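Long-range contacts in putative pyridoxamine 5-phosphate-dependent dehydrase, Wbdk (Escherichia coli, PDB 2GMS), which catalyses the coenzyme B6-dependent removal of the C3'-hydroxyl group from GDP-4-keto-6-deoxy-D-mannose, a step toward the L-colitose of the bacterial O-antigen: residues 4-9 and 380-385; 302-307 and 368-373; 337-342 and 359-364. All coordinates share one frame; numbering follows the deposited sequence.

The three contacts are nested along the chain: contact 3 (337-342 with 359-364) falls within the loop closed by contact 2 (302-307 with 368-373), which falls within the nearly chain-long loop closed by contact 1 (4-9 with 380-385). Helix 359-367, strand 368-372 and helix 379-388 follow one another and supply the second segments of contacts 3, 2 and 1. Centres of contacts 1 and 2 are about 12 Å apart and the two touch, Y6 and L8 lying on strand 368-372; contacts 2 and 3 are about 17 Å apart and adjoin only in sequence. Together they join the N-terminal residues to the C-terminal helix-strand-helix run; contact 2 approaches the cofactor through F304.

Contact 1. Residues 4-9 and 380-385; sequences INYPLA and DEIDYL
N5 and Y384 converge on one acceptor, the main-chain oxygen of A328, which takes hydrogen bonds from both N5 ND2 and Y384 OH. The two donors are close, N5 ND2 being 3.6 Å from Y384 OH, with no bond between them. Behind these polar ends the side chains cross at about a right angle, the amide plane turned 89° from the ring plane, and N5 CB lies 3.9 Å from Y384 CE2.

The larger part of the contact is made by Y6. Its CG is anti to the main-chain nitrogen (chi1 -173°), which carries the ring toward the helix. E381 CB sits over one face of that ring, 4.2 Å from the Y6 centroid and 22° off the normal, a CH-pi contact displaced toward the rim. Y6 CD1 also approaches E381 O at 3.7 Å, an oxygen already used by L385 N in the helical pattern. One turn on, L385 CD2 reaches Y6 CE1 at 4.1 Å. The phenol oxygen is held by a hydrogen bond to G372 O on strand 368-372.

A bend at chi2 turns the end of E381 away from Y6; the side chain comes within about 4 Å of a bound magnesium ion, while E381 CG stays 3.9 Å from N5 O.

In the fold, this N-terminal loop is wedged against helix 379-388 near the C-terminus. Backbone hydrogen bonds join Y6 to G329 and E331, the latter a residue that probably binds the GDP-sugar. Y6 and L385 both rest on V371 of strand 368-372, they meet F306 and F308 of strand 305-310 respectively, and I382 and L385 pack on Y281 and F286 of helix 255-286.

Contact 2. Residues 302-307 and 368-373; sequences SWFGFS and GLFVGN
Strands 305-310 and 368-372 are antiparallel neighbours in the three-stranded sheet of this aminotransferase-family fold, and F306 and V371 form their hydrogen-bonded pair. F306 N donates to V371 O at 2.8 Å and V371 N returns a bond to F306 O at 2.9 Å, both with N-H...O angles of 166°. The next pair, S307 with F370, is non-hydrogen-bonded, with S307 CA 4.3 Å from F370 CA.

The side chains divide between the two faces of the sheet. On the face of F370, CG lies anti to the main-chain nitrogen (chi1 164°), directing the ring along the partner strand until F370 CE1 is 3.3 Å from G305 CA; G305 has no side chain, which gives the ring this space. Beyond it F370 CZ meets F304 CD2 at 3.8 Å, the two side chains crossing at about a right angle. F304 in turn lies edge-to-face with H190, the likely proton donor and acceptor of catalysis, and about 5 Å from the bound cofactor.

On the other face F306 CB packs on V371 CG2, and the F306 ring carries N373. N373 CB lies over that ring, 4.0 Å from its centroid, with the amide tilted 28° from the ring plane; F282 of helix 255-286 stacks with F306 as well. From this perch N373 ND2 donates to W303 O at 3.1 Å, meeting a lone pair in the carbonyl plane.

R275 shares both ends of that bond: its NH1 also donates to W303 O and to F304 O, and its O also receives N373 ND2. N278 ND2 binds N373 OD1. The buried amide thus has partners for its nitrogen and its oxygen, which would fix its rotation, and residues 303-304 are tied to helix 255-286.

Contact 3. Residues 337-342 and 359-364; sequences TGNFLK and DNAEYL
A chi1 of 175° in N339, setting CG opposite the main-chain nitrogen, carries its amide toward A361 and E362, and a like torsion in L364 (chi1 169°) brings CD2 to G338. The amide belongs to an Asx turn: N339 OD1 accepts from L341 N at 3.2 Å. The donor stands well above the carbonyl plane, 70° out of it, so the bond does not use an in-plane lone pair. This turn leads into the 3-10 segment 340-342, where K342 N bonds to N339 O.

Against helix 359-367, the same side chain is placed by plain contacts rather than by direct hydrogen bonds. N339 OD1 lies 3.7 Å from A361 CB, and N339 CB is 3.6 Å from A361 O. Next to this, L364 CD2 touches G338 CA at 3.6 Å; the positive phi of G338 is what favours glycine here. L364 continues onto I309 of strand 305-310.

The loop has a polar tie to the helix just beyond this segment, N339 N bonding to D365 OD1. At the start of the helix, D108 accepts from N360 N and A361 N with its two carboxylate oxygens. T337 and F340 pack on F244 of the second subunit, which places the loop between helix 359-367 and the dimer partner.

Beside the exposed E362, N339 runs alongside its chain, N339 ND2 passing 3.5 Å from E362 CG. One water bridges the amide and the carboxylate, accepting from N339 ND2 at 2.8 Å and donating to E362 OE2 at 2.5 Å.

Contact 1. Residues 4-9 and 380-385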
ATOM      1  N   ILE A   4      27.750 -15.847  11.173  1.00 40.12           N
ATOM      2  CA  ILE A   4      28.091 -14.530  10.694  1.00 36.69           C
ATOM      3  C   ILE A   4      28.861 -13.796  11.764  1.00 31.92           C
ATOM      4  O   ILE A   4      28.438 -13.709  12.910  1.00 43.27           O
ATOM      5  CB  ILE A   4      26.841 -13.709  10.366  1.00 31.09           C
ATOM      6  CG1 ILE A   4      25.983 -14.458   9.364  1.00 35.35           C
ATOM      7  CG2 ILE A   4      27.242 -12.360   9.764  1.00 32.23           C
ATOM      8  CD1 ILE A   4      26.536 -14.341   7.955  1.00 38.66           C
ATOM      9  N   ASN A   5      29.988 -13.247  11.370  1.00 34.93           N
ATOM     10  CA  ASN A   5      30.805 -12.484  12.271  1.00 28.83           C
ATOM     11  C   ASN A   5      30.391 -11.005  12.281  1.00 40.47           C
ATOM     12  O   ASN A   5      30.584 -10.299  13.267  1.00 33.65           O
ATOM     13  CB  ASN A   5      32.286 -12.613  11.878  1.00 21.27           C
ATOM     14  CG  ASN A   5      32.868 -13.925  12.357  1.00 27.59           C
ATOM     15  OD1 ASN A   5      32.551 -14.398  13.455  1.00 45.00           O
ATOM     16  ND2 ASN A   5      33.757 -14.500  11.554  1.00 27.49           N
ATOM     17  N   TYR A   6      29.830 -10.526  11.178  1.00 26.17           N
ATOM     18  CA  TYR A   6      29.460  -9.125  11.059  1.00 24.60           C
ATOM     19  C   TYR A   6      28.263  -9.001  10.133  1.00 20.64           C
ATOM     20  O   TYR A   6      28.396  -9.029   8.902  1.00 26.66           O
ATOM     21  CB  TYR A   6      30.683  -8.370  10.461  1.00 24.92           C
ATOM     22  CG  TYR A   6      30.607  -6.851  10.390  1.00 25.02           C
ATOM     23  CD1 TYR A   6      31.786  -6.119  10.269  1.00 21.96           C
ATOM     24  CD2 TYR A   6      29.410  -6.131  10.422  1.00 25.30           C
ATOM     25  CE1 TYR A   6      31.800  -4.726  10.180  1.00 35.26           C
ATOM     26  CE2 TYR A   6      29.392  -4.736  10.315  1.00 22.62           C
ATOM     27  CZ  TYR A   6      30.593  -4.029  10.200  1.00 24.12           C
ATOM     28  OH  TYR A   6      30.595  -2.652  10.113  1.00 25.30           O
ATOM     29  N   PRO A   7      27.094  -8.878  10.745  1.00 26.10           N
ATOM     30  CA  PRO A   7      25.840  -8.839  10.030  1.00 22.26           C
ATOM     31  C   PRO A   7      25.479  -7.476   9.518  1.00 20.97           C
ATOM     32  O   PRO A   7      25.891  -6.437  10.037  1.00 26.92           O
ATOM     33  CB  PRO A   7      24.780  -9.278  11.030  1.00 26.65           C
ATOM     34  CG  PRO A   7      25.401  -9.075  12.399  1.00 31.07           C
ATOM     35  CD  PRO A   7      26.907  -9.019  12.204  1.00 31.31           C
ATOM     36  N   LEU A   8      24.695  -7.496   8.456  1.00 23.57           N
ATOM     37  CA  LEU A   8      24.279  -6.247   7.885  1.00 24.65           C
ATOM     38  C   LEU A   8      23.233  -5.648   8.789  1.00 31.85           C
ATOM     39  O   LEU A   8      23.236  -4.441   9.010  1.00 40.37           O
ATOM     40  CB  LEU A   8      23.684  -6.439   6.481  1.00 29.43           C
ATOM     41  CG  LEU A   8      24.739  -6.624   5.402  1.00 42.54           C
ATOM     42  CD1 LEU A   8      24.083  -7.186   4.152  1.00 36.80           C
ATOM     43  CD2 LEU A   8      25.412  -5.290   5.107  1.00 30.15           C
ATOM     44  N   ALA A   9      22.356  -6.522   9.316  1.00 38.85           N
ATOM     45  CA  ALA A   9      21.247  -6.104  10.181  1.00 49.51           C
ATOM     46  C   ALA A   9      21.206  -6.634  11.615  1.00 46.00           C
ATOM     47  O   ALA A   9      21.902  -7.571  12.006  1.00 42.77           O
ATOM     48  CB  ALA A   9      19.895  -6.372   9.516  1.00 40.46           C
ATOM     49  N   ASP A 380      35.053  -4.157  17.771  1.00 19.45           N
ATOM     50  CA  ASP A 380      35.751  -5.363  17.393  1.00 24.23           C
ATOM     51  C   ASP A 380      35.516  -5.752  15.961  1.00 24.56           C
ATOM     52  O   ASP A 380      36.440  -6.191  15.296  1.00 24.63           O
ATOM     53  CB  ASP A 380      35.421  -6.555  18.292  1.00 22.30           C
ATOM     54  CG  ASP A 380      36.012  -6.428  19.666  1.00 38.90           C
ATOM     55  OD1 ASP A 380      37.083  -5.877  19.918  1.00 35.54           O
ATOM     56  OD2 ASP A 380      35.243  -6.981  20.563  1.00 42.53           O
ATOM     57  N   GLU A 381      34.270  -5.600  15.523  1.00 27.93           N
ATOM     58  CA  GLU A 381      33.816  -5.898  14.171  1.00 20.92           C
ATOM     59  C   GLU A 381      34.537  -5.055  13.119  1.00 20.97           C
ATOM     60  O   GLU A 381      34.937  -5.542  12.056  1.00 24.00           O
ATOM     61  CB  GLU A 381      32.281  -5.737  14.098  1.00 24.32           C
ATOM     62  CG  GLU A 381      31.528  -6.872  14.830  1.00 26.04           C
ATOM     63  CD  GLU A 381      31.374  -6.657  16.316  1.00 31.44           C
ATOM     64  OE1 GLU A 381      31.829  -5.703  16.915  1.00 23.86           O
ATOM     65  OE2 GLU A 381      30.685  -7.608  16.887  1.00 35.86           O
ATOM     66  N   ILE A 382      34.729  -3.785  13.431  1.00 14.79           N
ATOM     67  CA  ILE A 382      35.428  -2.899  12.521  1.00 20.86           C
ATOM     68  C   ILE A 382      36.920  -3.280  12.421  1.00 26.83           C
ATOM     69  O   ILE A 382      37.513  -3.323  11.346  1.00 28.04           O
ATOM     70  CB  ILE A 382      35.209  -1.475  12.966  1.00 16.06           C
ATOM     71  CG1 ILE A 382      33.765  -1.086  12.669  1.00 22.28           C
ATOM     72  CG2 ILE A 382      36.186  -0.621  12.180  1.00 16.51           C
ATOM     73  CD1 ILE A 382      33.281   0.167  13.411  1.00 23.26           C
ATOM     74  N   ASP A 383      37.517  -3.629  13.557  1.00 22.40           N
ATOM     75  CA  ASP A 383      38.894  -4.076  13.597  1.00 17.70           C
ATOM     76  C   ASP A 383      39.065  -5.282  12.706  1.00 16.85           C
ATOM     77  O   ASP A 383      40.001  -5.385  11.934  1.00 29.32           O
ATOM     78  CB  ASP A 383      39.300  -4.487  15.019  1.00 29.90           C
ATOM     79  CG  ASP A 383      39.649  -3.301  15.883  1.00 34.15           C
ATOM     80  OD1 ASP A 383      39.788  -2.189  15.424  1.00 29.72           O
ATOM     81  OD2 ASP A 383      39.763  -3.583  17.159  1.00 40.10           O
ATOM     82  N   TYR A 384      38.144  -6.209  12.814  1.00 20.92           N
ATOM     83  CA  TYR A 384      38.204  -7.420  12.015  1.00 22.73           C
ATOM     84  C   TYR A 384      38.059  -7.092  10.534  1.00 28.37           C
ATOM     85  O   TYR A 384      38.766  -7.588   9.667  1.00 26.20           O
ATOM     86  CB  TYR A 384      37.136  -8.413  12.496  1.00 17.48           C
ATOM     87  CG  TYR A 384      37.068  -9.734  11.759  1.00 35.13           C
ATOM     88  CD1 TYR A 384      38.169 -10.586  11.654  1.00 30.07           C
ATOM     89  CD2 TYR A 384      35.859 -10.163  11.209  1.00 29.85           C
ATOM     90  CE1 TYR A 384      38.067 -11.822  11.006  1.00 30.53           C
ATOM     91  CE2 TYR A 384      35.743 -11.394  10.555  1.00 31.17           C
ATOM     92  CZ  TYR A 384      36.850 -12.240  10.456  1.00 58.98           C
ATOM     93  OH  TYR A 384      36.736 -13.457   9.813  1.00 40.70           O
ATOM     94  N   LEU A 385      37.130  -6.208  10.252  1.00 23.20           N
ATOM     95  CA  LEU A 385      36.910  -5.799   8.891  1.00 15.87           C
ATOM     96  C   LEU A 385      38.188  -5.251   8.259  1.00 23.19           C
ATOM     97  O   LEU A 385      38.536  -5.566   7.125  1.00 25.32           O
ATOM     98  CB  LEU A 385      35.762  -4.768   8.880  1.00 19.22           C
ATOM     99  CG  LEU A 385      35.470  -4.151   7.521  1.00 24.06           C
ATOM    100  CD1 LEU A 385      34.818  -5.152   6.572  1.00 22.45           C
ATOM    101  CD2 LEU A 385      34.570  -2.936   7.683  1.00 23.06           C
TER

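Contact 2. Residues 302-307 and 368-373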
ATOM      1  N   SER A 302      23.771  10.239   9.566  1.00 22.26           N
ATOM      2  CA  SER A 302      23.203   9.280  10.488  1.00 21.54           C
ATOM      3  C   SER A 302      23.759   7.856  10.209  1.00 29.31           C
ATOM      4  O   SER A 302      23.320   6.852  10.765  1.00 20.13           O
ATOM      5  CB  SER A 302      21.681   9.387  10.613  1.00 17.18           C
ATOM      6  OG  SER A 302      21.033   8.993   9.415  1.00 17.82           O
ATOM      7  N   TRP A 303      24.755   7.772   9.321  1.00 20.70           N
ATOM      8  CA  TRP A 303      25.462   6.527   9.011  1.00 22.09           C
ATOM      9  C   TRP A 303      24.624   5.250   9.025  1.00 22.40           C
ATOM     10  O   TRP A 303      24.751   4.383   9.886  1.00 20.51           O
ATOM     11  CB  TRP A 303      26.690   6.378   9.944  1.00 15.71           C
ATOM     12  CG  TRP A 303      27.629   7.551   9.841  1.00 20.71           C
ATOM     13  CD1 TRP A 303      27.691   8.650  10.661  1.00 18.88           C
ATOM     14  CD2 TRP A 303      28.642   7.735   8.838  1.00 20.41           C
ATOM     15  NE1 TRP A 303      28.667   9.511  10.250  1.00 17.74           N
ATOM     16  CE2 TRP A 303      29.275   8.974   9.120  1.00 20.06           C
ATOM     17  CE3 TRP A 303      29.037   6.977   7.717  1.00 20.30           C
ATOM     18  CZ2 TRP A 303      30.311   9.459   8.309  1.00 21.75           C
ATOM     19  CZ3 TRP A 303      30.060   7.468   6.929  1.00 30.41           C
ATOM     20  CH2 TRP A 303      30.691   8.690   7.226  1.00 22.18           C
ATOM     21  N   PHE A 304      23.779   5.136   8.028  1.00 22.23           N
ATOM     22  CA  PHE A 304      22.934   3.991   7.874  1.00 20.21           C
ATOM     23  C   PHE A 304      23.809   2.760   7.742  1.00 18.60           C
ATOM     24  O   PHE A 304      23.540   1.710   8.304  1.00 20.01           O
ATOM     25  CB  PHE A 304      22.134   4.210   6.592  1.00 16.07           C
ATOM     26  CG  PHE A 304      21.172   3.096   6.307  1.00 27.21           C
ATOM     27  CD1 PHE A 304      19.947   3.052   6.964  1.00 27.70           C
ATOM     28  CD2 PHE A 304      21.471   2.093   5.387  1.00 30.94           C
ATOM     29  CE1 PHE A 304      19.029   2.040   6.700  1.00 27.24           C
ATOM     30  CE2 PHE A 304      20.573   1.057   5.131  1.00 35.78           C
ATOM     31  CZ  PHE A 304      19.342   1.044   5.781  1.00 24.30           C
ATOM     32  N   GLY A 305      24.889   2.894   6.998  1.00 20.64           N
ATOM     33  CA  GLY A 305      25.815   1.796   6.811  1.00 17.13           C
ATOM     34  C   GLY A 305      27.118   2.366   6.267  1.00 15.71           C
ATOM     35  O   GLY A 305      27.230   3.589   6.082  1.00 21.06           O
ATOM     36  N   PHE A 306      28.086   1.479   6.035  1.00 20.80           N
ATOM     37  CA  PHE A 306      29.404   1.880   5.566  1.00 21.44           C
ATOM     38  C   PHE A 306      29.695   1.470   4.140  1.00 21.61           C
ATOM     39  O   PHE A 306      29.794   0.286   3.841  1.00 22.86           O
ATOM     40  CB  PHE A 306      30.523   1.326   6.475  1.00 16.88           C
ATOM     41  CG  PHE A 306      30.402   1.724   7.930  1.00 18.47           C
ATOM     42  CD1 PHE A 306      30.476   0.781   8.954  1.00 25.12           C
ATOM     43  CD2 PHE A 306      30.233   3.063   8.287  1.00 23.06           C
ATOM     44  CE1 PHE A 306      30.361   1.158  10.295  1.00 28.19           C
ATOM     45  CE2 PHE A 306      30.124   3.459   9.622  1.00 26.47           C
ATOM     46  CZ  PHE A 306      30.194   2.502  10.632  1.00 19.84           C
ATOM     47  N   SER A 307      29.851   2.469   3.277  1.00 19.47           N
ATOM     48  CA  SER A 307      30.159   2.237   1.875  1.00 17.40           C
ATOM     49  C   SER A 307      31.673   2.220   1.576  1.00 17.25           C
ATOM     50  O   SER A 307      32.505   2.852   2.251  1.00 19.21           O
ATOM     51  CB  SER A 307      29.459   3.258   0.975  1.00 18.71           C
ATOM     52  OG  SER A 307      29.997   4.552   1.260  1.00 21.82           O
ATOM     53  N   GLY A 368      31.491  -0.545  -6.145  1.00 26.26           N
ATOM     54  CA  GLY A 368      31.087  -0.246  -4.782  1.00 25.23           C
ATOM     55  C   GLY A 368      30.513  -1.443  -4.009  1.00 24.81           C
ATOM     56  O   GLY A 368      30.040  -2.438  -4.581  1.00 25.18           O
ATOM     57  N   LEU A 369      30.572  -1.307  -2.685  1.00 23.76           N
ATOM     58  CA  LEU A 369      30.039  -2.271  -1.745  1.00 28.97           C
ATOM     59  C   LEU A 369      29.759  -1.606  -0.417  1.00 20.22           C
ATOM     60  O   LEU A 369      30.297  -0.537  -0.151  1.00 23.65           O
ATOM     61  CB  LEU A 369      30.701  -3.659  -1.662  1.00 35.73           C
ATOM     62  CG  LEU A 369      32.210  -3.628  -1.484  1.00 38.51           C
ATOM     63  CD1 LEU A 369      32.635  -2.407  -0.686  1.00 64.45           C
ATOM     64  CD2 LEU A 369      32.624  -4.892  -0.749  1.00 46.83           C
ATOM     65  N   PHE A 370      28.931  -2.253   0.391  1.00 24.14           N
ATOM     66  CA  PHE A 370      28.482  -1.737   1.660  1.00 19.48           C
ATOM     67  C   PHE A 370      28.406  -2.840   2.727  1.00 18.53           C
ATOM     68  O   PHE A 370      28.015  -3.983   2.417  1.00 21.39           O
ATOM     69  CB  PHE A 370      27.053  -1.215   1.312  1.00 21.05           C
ATOM     70  CG  PHE A 370      26.073  -0.911   2.407  1.00 20.12           C
ATOM     71  CD1 PHE A 370      25.886   0.400   2.842  1.00 38.65           C
ATOM     72  CD2 PHE A 370      25.307  -1.919   2.991  1.00 21.42           C
ATOM     73  CE1 PHE A 370      24.966   0.697   3.847  1.00 41.84           C
ATOM     74  CE2 PHE A 370      24.379  -1.638   3.992  1.00 42.22           C
ATOM     75  CZ  PHE A 370      24.212  -0.324   4.421  1.00 50.08           C
ATOM     76  N   VAL A 371      28.802  -2.483   3.974  1.00 21.93           N
ATOM     77  CA  VAL A 371      28.720  -3.325   5.178  1.00 20.52           C
ATOM     78  C   VAL A 371      27.871  -2.547   6.176  1.00 25.35           C
ATOM     79  O   VAL A 371      27.716  -1.321   6.042  1.00 20.86           O
ATOM     80  CB  VAL A 371      30.037  -3.799   5.778  1.00 20.20           C
ATOM     81  CG1 VAL A 371      30.770  -4.675   4.760  1.00 29.39           C
ATOM     82  CG2 VAL A 371      30.881  -2.594   6.182  1.00 22.98           C
ATOM     83  N   GLY A 372      27.281  -3.238   7.136  1.00 23.55           N
ATOM     84  CA  GLY A 372      26.370  -2.572   8.040  1.00 24.80           C
ATOM     85  C   GLY A 372      26.955  -1.748   9.170  1.00 17.11           C
ATOM     86  O   GLY A 372      28.131  -1.893   9.535  1.00 24.02           O
ATOM     87  N   ASN A 373      26.066  -0.883   9.692  1.00 20.19           N
ATOM     88  CA  ASN A 373      26.280  -0.023  10.855  1.00 23.92           C
ATOM     89  C   ASN A 373      25.051  -0.321  11.695  1.00 24.96           C
ATOM     90  O   ASN A 373      24.006  -0.597  11.122  1.00 19.57           O
ATOM     91  CB  ASN A 373      26.524   1.493  10.607  1.00 16.66           C
ATOM     92  CG  ASN A 373      27.043   2.213  11.840  1.00 21.05           C
ATOM     93  OD1 ASN A 373      27.552   1.554  12.760  1.00 18.81           O
ATOM     94  ND2 ASN A 373      26.927   3.552  11.860  1.00 13.05           N
TER

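Contact 3. Residues 337-342 and 359-364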
ATOM      1  N   THR A 337      20.996   0.007  -4.869  1.00 23.81           N
ATOM      2  CA  THR A 337      20.717  -0.694  -6.089  1.00 38.46           C
ATOM      3  C   THR A 337      21.845  -0.561  -7.093  1.00 51.81           C
ATOM      4  O   THR A 337      21.778  -1.190  -8.146  1.00 38.21           O
ATOM      5  CB  THR A 337      19.514  -0.003  -6.777  1.00 33.39           C
ATOM      6  OG1 THR A 337      19.844   1.334  -7.205  1.00 52.22           O
ATOM      7  CG2 THR A 337      18.316  -0.006  -5.842  1.00100.00           C
ATOM      8  N   GLY A 338      22.830   0.288  -6.782  1.00 33.39           N
ATOM      9  CA  GLY A 338      23.926   0.578  -7.695  1.00 22.95           C
ATOM     10  C   GLY A 338      23.358   1.536  -8.752  1.00 22.90           C
ATOM     11  O   GLY A 338      22.466   2.328  -8.472  1.00 29.69           O
ATOM     12  N   ASN A 339      23.830   1.462  -9.985  1.00 25.01           N
ATOM     13  CA  ASN A 339      23.310   2.338 -11.023  1.00 25.98           C
ATOM     14  C   ASN A 339      21.922   1.892 -11.485  1.00 23.87           C
ATOM     15  O   ASN A 339      21.748   0.877 -12.150  1.00 25.99           O
ATOM     16  CB  ASN A 339      24.308   2.374 -12.179  1.00 21.54           C
ATOM     17  CG  ASN A 339      23.815   3.144 -13.360  1.00 21.08           C
ATOM     18  OD1 ASN A 339      23.020   4.060 -13.184  1.00 25.57           O
ATOM     19  ND2 ASN A 339      24.298   2.782 -14.557  1.00 31.85           N
ATOM     20  N   PHE A 340      20.901   2.654 -11.106  1.00 23.33           N
ATOM     21  CA  PHE A 340      19.535   2.311 -11.468  1.00 26.68           C
ATOM     22  C   PHE A 340      19.319   2.228 -12.965  1.00 28.31           C
ATOM     23  O   PHE A 340      18.448   1.498 -13.422  1.00 25.39           O
ATOM     24  CB  PHE A 340      18.461   3.228 -10.828  1.00 32.27           C
ATOM     25  CG  PHE A 340      17.025   2.743 -10.992  1.00 22.45           C
ATOM     26  CD1 PHE A 340      16.508   1.680 -10.245  1.00 24.61           C
ATOM     27  CD2 PHE A 340      16.187   3.381 -11.913  1.00 31.26           C
ATOM     28  CE1 PHE A 340      15.186   1.251 -10.414  1.00 21.50           C
ATOM     29  CE2 PHE A 340      14.859   2.983 -12.091  1.00 28.13           C
ATOM     30  CZ  PHE A 340      14.368   1.914 -11.335  1.00 29.69           C
ATOM     31  N   LEU A 341      20.101   2.992 -13.714  1.00 22.26           N
ATOM     32  CA  LEU A 341      19.951   3.029 -15.154  1.00 17.36           C
ATOM     33  C   LEU A 341      20.289   1.740 -15.855  1.00 24.63           C
ATOM     34  O   LEU A 341      20.013   1.572 -17.036  1.00 27.50           O
ATOM     35  CB  LEU A 341      20.556   4.270 -15.792  1.00 25.58           C
ATOM     36  CG  LEU A 341      19.757   5.485 -15.348  1.00 41.74           C
ATOM     37  CD1 LEU A 341      20.691   6.577 -14.853  1.00 28.34           C
ATOM     38  CD2 LEU A 341      18.861   5.963 -16.488  1.00 33.98           C
ATOM     39  N   LYS A 342      20.860   0.824 -15.100  1.00 20.91           N
ATOM     40  CA  LYS A 342      21.181  -0.446 -15.686  1.00 23.07           C
ATOM     41  C   LYS A 342      19.920  -1.326 -15.831  1.00 41.30           C
ATOM     42  O   LYS A 342      19.914  -2.354 -16.512  1.00 25.51           O
ATOM     43  CB  LYS A 342      22.198  -1.162 -14.824  1.00 24.62           C
ATOM     44  CG  LYS A 342      21.540  -1.799 -13.600  1.00 29.15           C
ATOM     45  CD  LYS A 342      22.528  -2.277 -12.540  1.00 43.10           C
ATOM     46  CE  LYS A 342      21.912  -2.322 -11.145  1.00 29.32           C
ATOM     47  NZ  LYS A 342      22.466  -3.377 -10.278  1.00 85.76           N
ATOM     48  N   ASP A 359      28.580   8.576 -15.373  1.00 23.90           N
ATOM     49  CA  ASP A 359      29.839   7.915 -15.177  1.00 30.14           C
ATOM     50  C   ASP A 359      30.119   7.517 -13.750  1.00 30.43           C
ATOM     51  O   ASP A 359      30.701   6.456 -13.500  1.00 27.84           O
ATOM     52  CB  ASP A 359      31.003   8.714 -15.759  1.00 29.74           C
ATOM     53  CG  ASP A 359      30.947   8.744 -17.267  1.00 50.24           C
ATOM     54  OD1 ASP A 359      30.268   7.976 -17.961  1.00 31.20           O
ATOM     55  OD2 ASP A 359      31.705   9.704 -17.726  1.00 52.31           O
ATOM     56  N   ASN A 360      29.753   8.386 -12.807  1.00 25.93           N
ATOM     57  CA  ASN A 360      30.036   8.038 -11.435  1.00 17.16           C
ATOM     58  C   ASN A 360      29.187   6.864 -10.987  1.00 16.47           C
ATOM     59  O   ASN A 360      29.679   5.974 -10.328  1.00 17.92           O
ATOM     60  CB  ASN A 360      29.951   9.221 -10.461  1.00 18.68           C
ATOM     61  CG  ASN A 360      30.919  10.335 -10.790  1.00 22.42           C
ATOM     62  OD1 ASN A 360      32.062  10.101 -11.205  1.00 32.33           O
ATOM     63  ND2 ASN A 360      30.461  11.559 -10.590  1.00 28.13           N
ATOM     64  N   ALA A 361      27.911   6.894 -11.347  1.00 21.51           N
ATOM     65  CA  ALA A 361      26.982   5.839 -10.987  1.00 17.32           C
ATOM     66  C   ALA A 361      27.490   4.524 -11.565  1.00 20.96           C
ATOM     67  O   ALA A 361      27.491   3.484 -10.875  1.00 26.21           O
ATOM     68  CB  ALA A 361      25.553   6.185 -11.421  1.00 16.00           C
ATOM     69  N   GLU A 362      27.959   4.558 -12.822  1.00 21.23           N
ATOM     70  CA  GLU A 362      28.488   3.341 -13.426  1.00 23.50           C
ATOM     71  C   GLU A 362      29.720   2.805 -12.707  1.00 19.35           C
ATOM     72  O   GLU A 362      29.862   1.610 -12.582  1.00 21.25           O
ATOM     73  CB  GLU A 362      28.744   3.467 -14.933  1.00 19.65           C
ATOM     74  CG  GLU A 362      27.454   3.788 -15.693  1.00 28.11           C
ATOM     75  CD  GLU A 362      27.759   4.203 -17.109  1.00 66.57           C
ATOM     76  OE1 GLU A 362      28.890   4.365 -17.517  1.00 37.61           O
ATOM     77  OE2 GLU A 362      26.693   4.367 -17.855  1.00 31.62           O
ATOM     78  N   TYR A 363      30.595   3.695 -12.235  1.00 16.91           N
ATOM     79  CA  TYR A 363      31.781   3.317 -11.500  1.00 25.28           C
ATOM     80  C   TYR A 363      31.381   2.627 -10.195  1.00 25.51           C
ATOM     81  O   TYR A 363      31.856   1.543  -9.890  1.00 20.78           O
ATOM     82  CB  TYR A 363      32.719   4.520 -11.219  1.00 20.10           C
ATOM     83  CG  TYR A 363      34.038   4.040 -10.640  1.00 26.24           C
ATOM     84  CD1 TYR A 363      34.959   3.424 -11.488  1.00 30.68           C
ATOM     85  CD2 TYR A 363      34.356   4.121  -9.279  1.00 26.92           C
ATOM     86  CE1 TYR A 363      36.173   2.925 -11.023  1.00 31.47           C
ATOM     87  CE2 TYR A 363      35.571   3.634  -8.787  1.00 28.82           C
ATOM     88  CZ  TYR A 363      36.479   3.035  -9.668  1.00 35.67           C
ATOM     89  OH  TYR A 363      37.677   2.540  -9.235  1.00 27.14           O
ATOM     90  N   LEU A 364      30.493   3.276  -9.449  1.00 22.58           N
ATOM     91  CA  LEU A 364      29.995   2.767  -8.192  1.00 17.31           C
ATOM     92  C   LEU A 364      29.324   1.421  -8.410  1.00 26.02           C
ATOM     93  O   LEU A 364      29.422   0.504  -7.589  1.00 21.29           O
ATOM     94  CB  LEU A 364      28.977   3.770  -7.628  1.00 20.54           C
ATOM     95  CG  LEU A 364      28.166   3.242  -6.433  1.00 24.78           C
ATOM     96  CD1 LEU A 364      27.780   4.397  -5.514  1.00 21.03           C
ATOM     97  CD2 LEU A 364      26.879   2.531  -6.867  1.00 20.95           C
TER
HETATM   98  O   HOH W   1      24.319   3.792 -17.169  1.00 37.50           O